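Long-range contacts in AB hydrolase-1 domain-containing protein (Parabacteroides distasonis, PDB 4Q34), which is a putative esterase of the alpha/beta hydrolase family that probably hydrolyses ester bonds, its natural substrate being unknown: residues P48-H53 against D158-L163; V86-R91 against E154-A159. One frame throughout, in Å; residues are numbered along the deposited sequence.

Interaction 1: residues P48-H53 against D158-L163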
# COMPACT_ATOMS: atom_id res chain seq x y z
N PRO A 48 13.05 -4.29 16.39
CA PRO A 48 11.97 -4.41 15.47
C PRO A 48 12.31 -5.39 14.34
O PRO A 48 13.50 -5.60 14.04
CB PRO A 48 11.83 -2.99 14.90
CG PRO A 48 13.18 -2.36 15.10
CD PRO A 48 13.66 -2.94 16.39
N LEU A 49 11.27 -5.93 13.74
CA LEU A 49 11.36 -6.71 12.52
C LEU A 49 10.96 -5.87 11.30
O LEU A 49 9.90 -5.25 11.28
CB LEU A 49 10.48 -7.94 12.62
CG LEU A 49 10.65 -8.81 13.84
CD1 LEU A 49 9.71 -9.97 13.77
CD2 LEU A 49 12.09 -9.30 13.99
N VAL A 50 11.81 -5.84 10.27
CA VAL A 50 11.58 -5.15 9.02
C VAL A 50 11.47 -6.20 7.92
O VAL A 50 12.36 -7.04 7.79
CB VAL A 50 12.72 -4.17 8.72
CG1 VAL A 50 12.50 -3.52 7.37
CG2 VAL A 50 12.89 -3.15 9.85
N PHE A 51 10.37 -6.14 7.18
CA PHE A 51 10.07 -7.15 6.16
C PHE A 51 10.22 -6.61 4.76
O PHE A 51 9.63 -5.57 4.43
CB PHE A 51 8.64 -7.68 6.39
CG PHE A 51 8.47 -8.44 7.67
CD1 PHE A 51 8.72 -9.79 7.75
CD2 PHE A 51 8.04 -7.81 8.80
CE1 PHE A 51 8.55 -10.50 8.92
CE2 PHE A 51 7.88 -8.50 9.98
CZ PHE A 51 8.13 -9.85 10.06
N ALA A 52 10.97 -7.32 3.93
CA ALA A 52 11.21 -6.94 2.53
C ALA A 52 10.77 -8.01 1.52
O ALA A 52 11.30 -9.13 1.48
CB ALA A 52 12.70 -6.69 2.31
N HIS A 53 9.86 -7.63 0.65
CA HIS A 53 9.31 -8.48 -0.40
C HIS A 53 10.29 -8.64 -1.58
O HIS A 53 11.33 -7.96 -1.66
CB HIS A 53 8.02 -7.84 -0.89
CG HIS A 53 8.22 -6.48 -1.48
ND1 HIS A 53 8.71 -6.31 -2.75
CD2 HIS A 53 8.10 -5.24 -0.95
CE1 HIS A 53 8.83 -5.02 -3.00
NE2 HIS A 53 8.47 -4.35 -1.93
N ASP A 158 19.23 1.48 -0.69
CA ASP A 158 19.35 2.78 -0.05
C ASP A 158 18.14 3.13 0.83
O ASP A 158 18.29 3.75 1.87
CB ASP A 158 19.53 3.91 -1.08
CG ASP A 158 20.96 4.04 -1.61
OD1 ASP A 158 21.90 3.45 -1.10
OD2 ASP A 158 21.11 4.79 -2.60
N ALA A 159 16.96 2.81 0.38
CA ALA A 159 15.77 3.17 1.14
C ALA A 159 15.68 2.29 2.39
O ALA A 159 15.34 2.77 3.46
CB ALA A 159 14.54 3.06 0.30
N TYR A 160 16.02 1.02 2.28
CA TYR A 160 16.00 0.19 3.48
C TYR A 160 17.09 0.60 4.49
O TYR A 160 16.83 0.58 5.70
CB TYR A 160 16.11 -1.29 3.17
CG TYR A 160 14.85 -1.91 2.67
CD1 TYR A 160 13.86 -2.35 3.56
CD2 TYR A 160 14.65 -2.17 1.29
CE1 TYR A 160 12.70 -2.96 3.13
CE2 TYR A 160 13.48 -2.80 0.84
CZ TYR A 160 12.52 -3.22 1.77
OH TYR A 160 11.34 -3.83 1.35
N ALA A 161 18.25 1.05 4.00
CA ALA A 161 19.27 1.59 4.91
C ALA A 161 18.76 2.83 5.65
O ALA A 161 19.01 2.97 6.87
CB ALA A 161 20.54 1.90 4.18
N ALA A 162 18.04 3.70 4.95
CA ALA A 162 17.46 4.91 5.54
C ALA A 162 16.44 4.52 6.61
O ALA A 162 16.39 5.14 7.68
CB ALA A 162 16.82 5.79 4.47
N LEU A 163 15.73 3.43 6.38
CA LEU A 163 14.77 2.96 7.36
C LEU A 163 15.45 2.43 8.62
O LEU A 163 15.05 2.79 9.73
CB LEU A 163 13.92 1.84 6.77
CG LEU A 163 12.91 1.18 7.72
CD1 LEU A 163 12.01 2.22 8.39
CD2 LEU A 163 12.11 0.12 6.93
O HOH W 1 11.85 -5.32 -0.88
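Tyr-160 reaches across from the helix, bringing the hydroxyl end of its phenol to strand 49-52 and the methyl of Ala-52: CB lies 3.3 Å from Tyr-160 OH and 3.5 Å from CZ, approaching the ring obliquely. Nearer the root of the ring, Val-50 CG1 sits at the edge, close to the ring plane, 4.2 Å from CD1. The same methyl meets Leu-163 tip to tip, 3.7 Å from CD2. Both side chains reach across because their first torsions place the touching branch anti to the backbone N: CG1 in Val-50 (chi1 176°) and CG in Leu-163 (chi1 176°). Val-50 and Ala-52 therefore present one face of the strand to helix 153-167, whose segment 158-163 runs nearly antiparallel to it (168°). This is the helix-on-sheet layering of the alpha/beta hydrolase fold, in which helices cover a largely parallel central sheet; Phe-172 of the neighbouring strand also meets the Tyr-160 ring. No direct hydrogen bond joins the segments. A water instead links Tyr-160 OH, at 2.7 Å, with His-53 O, at 2.8 Å, while lying over a face of the imidazole. An apolar interface can thus bury a phenol by hydrating its hydroxyl at the strand end.

Interaction 2: residues V86-R91 against E154-A159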
# COMPACT_ATOMS: atom_id res chain seq x y z
N VAL A 86 7.10 -3.04 4.36
CA VAL A 86 7.62 -2.05 3.44
C VAL A 86 7.15 -2.37 2.01
O VAL A 86 7.10 -3.55 1.62
CB VAL A 86 9.18 -2.03 3.51
CG1 VAL A 86 9.74 -0.97 2.56
CG2 VAL A 86 9.68 -1.82 4.96
N ASP A 87 6.83 -1.31 1.25
CA ASP A 87 6.81 -1.33 -0.20
C ASP A 87 8.07 -0.56 -0.65
O ASP A 87 8.25 0.63 -0.36
CB ASP A 87 5.60 -0.66 -0.74
CG ASP A 87 4.31 -1.29 -0.26
OD1 ASP A 87 4.18 -2.53 -0.12
OD2 ASP A 87 3.34 -0.50 -0.07
N GLN A 88 8.97 -1.29 -1.29
CA GLN A 88 10.25 -0.77 -1.67
C GLN A 88 10.04 0.27 -2.75
O GLN A 88 8.97 0.35 -3.34
CB GLN A 88 11.18 -1.90 -2.14
CG GLN A 88 10.99 -2.30 -3.59
CD GLN A 88 11.70 -3.55 -4.04
OE1 GLN A 88 12.46 -4.20 -3.30
NE2 GLN A 88 11.45 -3.90 -5.32
N PRO A 89 11.05 1.13 -2.97
CA PRO A 89 11.01 2.13 -4.07
C PRO A 89 10.45 1.55 -5.36
O PRO A 89 10.81 0.45 -5.76
CB PRO A 89 12.48 2.51 -4.23
CG PRO A 89 13.03 2.36 -2.86
CD PRO A 89 12.41 1.04 -2.43
N ARG A 90 9.59 2.35 -5.99
CA ARG A 90 8.99 2.05 -7.30
C ARG A 90 7.95 0.93 -7.30
O ARG A 90 7.61 0.43 -8.34
CB ARG A 90 10.07 1.75 -8.35
CG ARG A 90 11.13 2.82 -8.39
CD ARG A 90 12.34 2.43 -9.24
NE ARG A 90 13.29 3.54 -9.27
CZ ARG A 90 14.53 3.48 -9.78
NH1 ARG A 90 14.99 2.36 -10.32
NH2 ARG A 90 15.30 4.58 -9.77
N ARG A 91 7.48 0.54 -6.11
CA ARG A 91 6.56 -0.58 -5.97
C ARG A 91 5.33 -0.18 -5.14
O ARG A 91 5.43 0.36 -4.01
CB ARG A 91 7.27 -1.74 -5.31
CG ARG A 91 6.54 -3.06 -5.43
CD ARG A 91 6.53 -3.64 -6.85
NE ARG A 91 7.85 -3.96 -7.38
CZ ARG A 91 8.63 -4.99 -7.03
NH1 ARG A 91 8.29 -5.85 -6.04
NH2 ARG A 91 9.80 -5.15 -7.63
N GLU A 154 20.65 -0.77 -5.77
CA GLU A 154 21.22 0.36 -5.06
C GLU A 154 20.10 1.26 -4.54
O GLU A 154 20.08 1.63 -3.34
CB GLU A 154 22.16 1.20 -5.95
CG GLU A 154 22.68 2.45 -5.25
CD GLU A 154 23.71 3.22 -6.05
OE1 GLU A 154 23.72 3.05 -7.28
OE2 GLU A 154 24.51 3.99 -5.44
N VAL A 155 19.11 1.53 -5.40
CA VAL A 155 17.97 2.39 -5.05
C VAL A 155 17.14 1.70 -3.95
O VAL A 155 16.73 2.30 -2.98
CB VAL A 155 17.11 2.69 -6.29
CG1 VAL A 155 15.82 3.39 -5.90
CG2 VAL A 155 17.87 3.55 -7.30
N TYR A 156 16.94 0.39 -4.10
CA TYR A 156 16.13 -0.36 -3.15
C TYR A 156 16.81 -0.41 -1.80
O TYR A 156 16.21 -0.12 -0.75
CB TYR A 156 15.87 -1.78 -3.66
CG TYR A 156 15.10 -1.96 -4.96
CD1 TYR A 156 14.33 -0.92 -5.55
CD2 TYR A 156 15.06 -3.21 -5.57
CE1 TYR A 156 13.62 -1.12 -6.71
CE2 TYR A 156 14.37 -3.40 -6.75
CZ TYR A 156 13.64 -2.38 -7.31
OH TYR A 156 12.88 -2.59 -8.44
N SER A 157 18.07 -0.78 -1.81
CA SER A 157 18.80 -0.95 -0.55
C SER A 157 19.07 0.42 0.10
O SER A 157 19.13 0.54 1.32
CB SER A 157 20.07 -1.76 -0.76
OG SER A 157 20.98 -1.12 -1.63
N ASP A 158 19.23 1.48 -0.69
CA ASP A 158 19.35 2.78 -0.05
C ASP A 158 18.14 3.13 0.83
O ASP A 158 18.29 3.75 1.87
CB ASP A 158 19.53 3.91 -1.08
CG ASP A 158 20.96 4.04 -1.61
OD1 ASP A 158 21.90 3.45 -1.10
OD2 ASP A 158 21.11 4.79 -2.60
N ALA A 159 16.96 2.81 0.38
CA ALA A 159 15.77 3.17 1.14
C ALA A 159 15.68 2.29 2.39
O ALA A 159 15.34 2.77 3.46
CB ALA A 159 14.54 3.06 0.30
O HOH W 2 10.31 -1.89 -7.19
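Pro-89 packs against one side of helix 153-167, its CG 3.6 Å from Ala-159 CB and its CB 3.8 Å from Val-155 CG1. Here the contact is close and apolar, with the pyrrolidine ring spanning residues one helical turn apart. Beside it, the Gln-88 amide stacks on a face of the Tyr-156 ring, the two planes 21° apart. NE2 comes within 3.3 Å of CE2, offset toward the rim, and the CG methylene makes a CH-pi contact over the same ring. Chi1 of 83° sets Gln-88 CG between the backbone N and the carbonyl carbon, and the extended chain beyond carries the amide along the phenol. Within the alpha/beta hydrolase fold, residues 88-91 form the loop that leaves the C-terminal end of strand 83-87, turning through a type II turn with Arg-90 at its third place. Beyond the packed proline the contact becomes looser and more polar. Val-155 CG1 lies over one face of the Arg-90 guanidinium, and CG2 is 3.7 Å from NH2; the charge itself is held elsewhere, by Asp-32, Glu-99 and the carbonyl of Thr-150. At the hydroxyl end of Tyr-156 the polar links run through a water: it accepts from Gln-88 NE2 at 3.0 Å, donates to Pro-89 O at 2.8 Å and bonds Tyr-156 OH at 2.9 Å. Arg-91, with NH1 bonded to the carbonyls of Gln-57 and Gly-54 and NH2 to Thr-147 OG1, stands farther off, NH2 4.1 Å from that hydroxyl and its guanidinium plane 82° from the ring.

Successive turns of helix 153-167 serve interactions 1 and 2, whose centres lie 8 Å apart and whose helical segments overlap at Asp-158 and Ala-159. Interaction 1 sets the helix on strand 49-52, interaction 2 on the loop that follows the parallel neighbour 83-87, so one helix spans a strand and the exit of the strand beside it. The two contacts also meet directly where the strands end: His-53 NE2 is 3.2 Å from Gln-88 N in a probable hydrogen bond, and Tyr-160 OH packs 3.5 Å from Val-86 CG1. His-53 CE1 lies 3.2 Å from Arg-91 NH1. In this fold such strand ends commonly lie near the catalytic site.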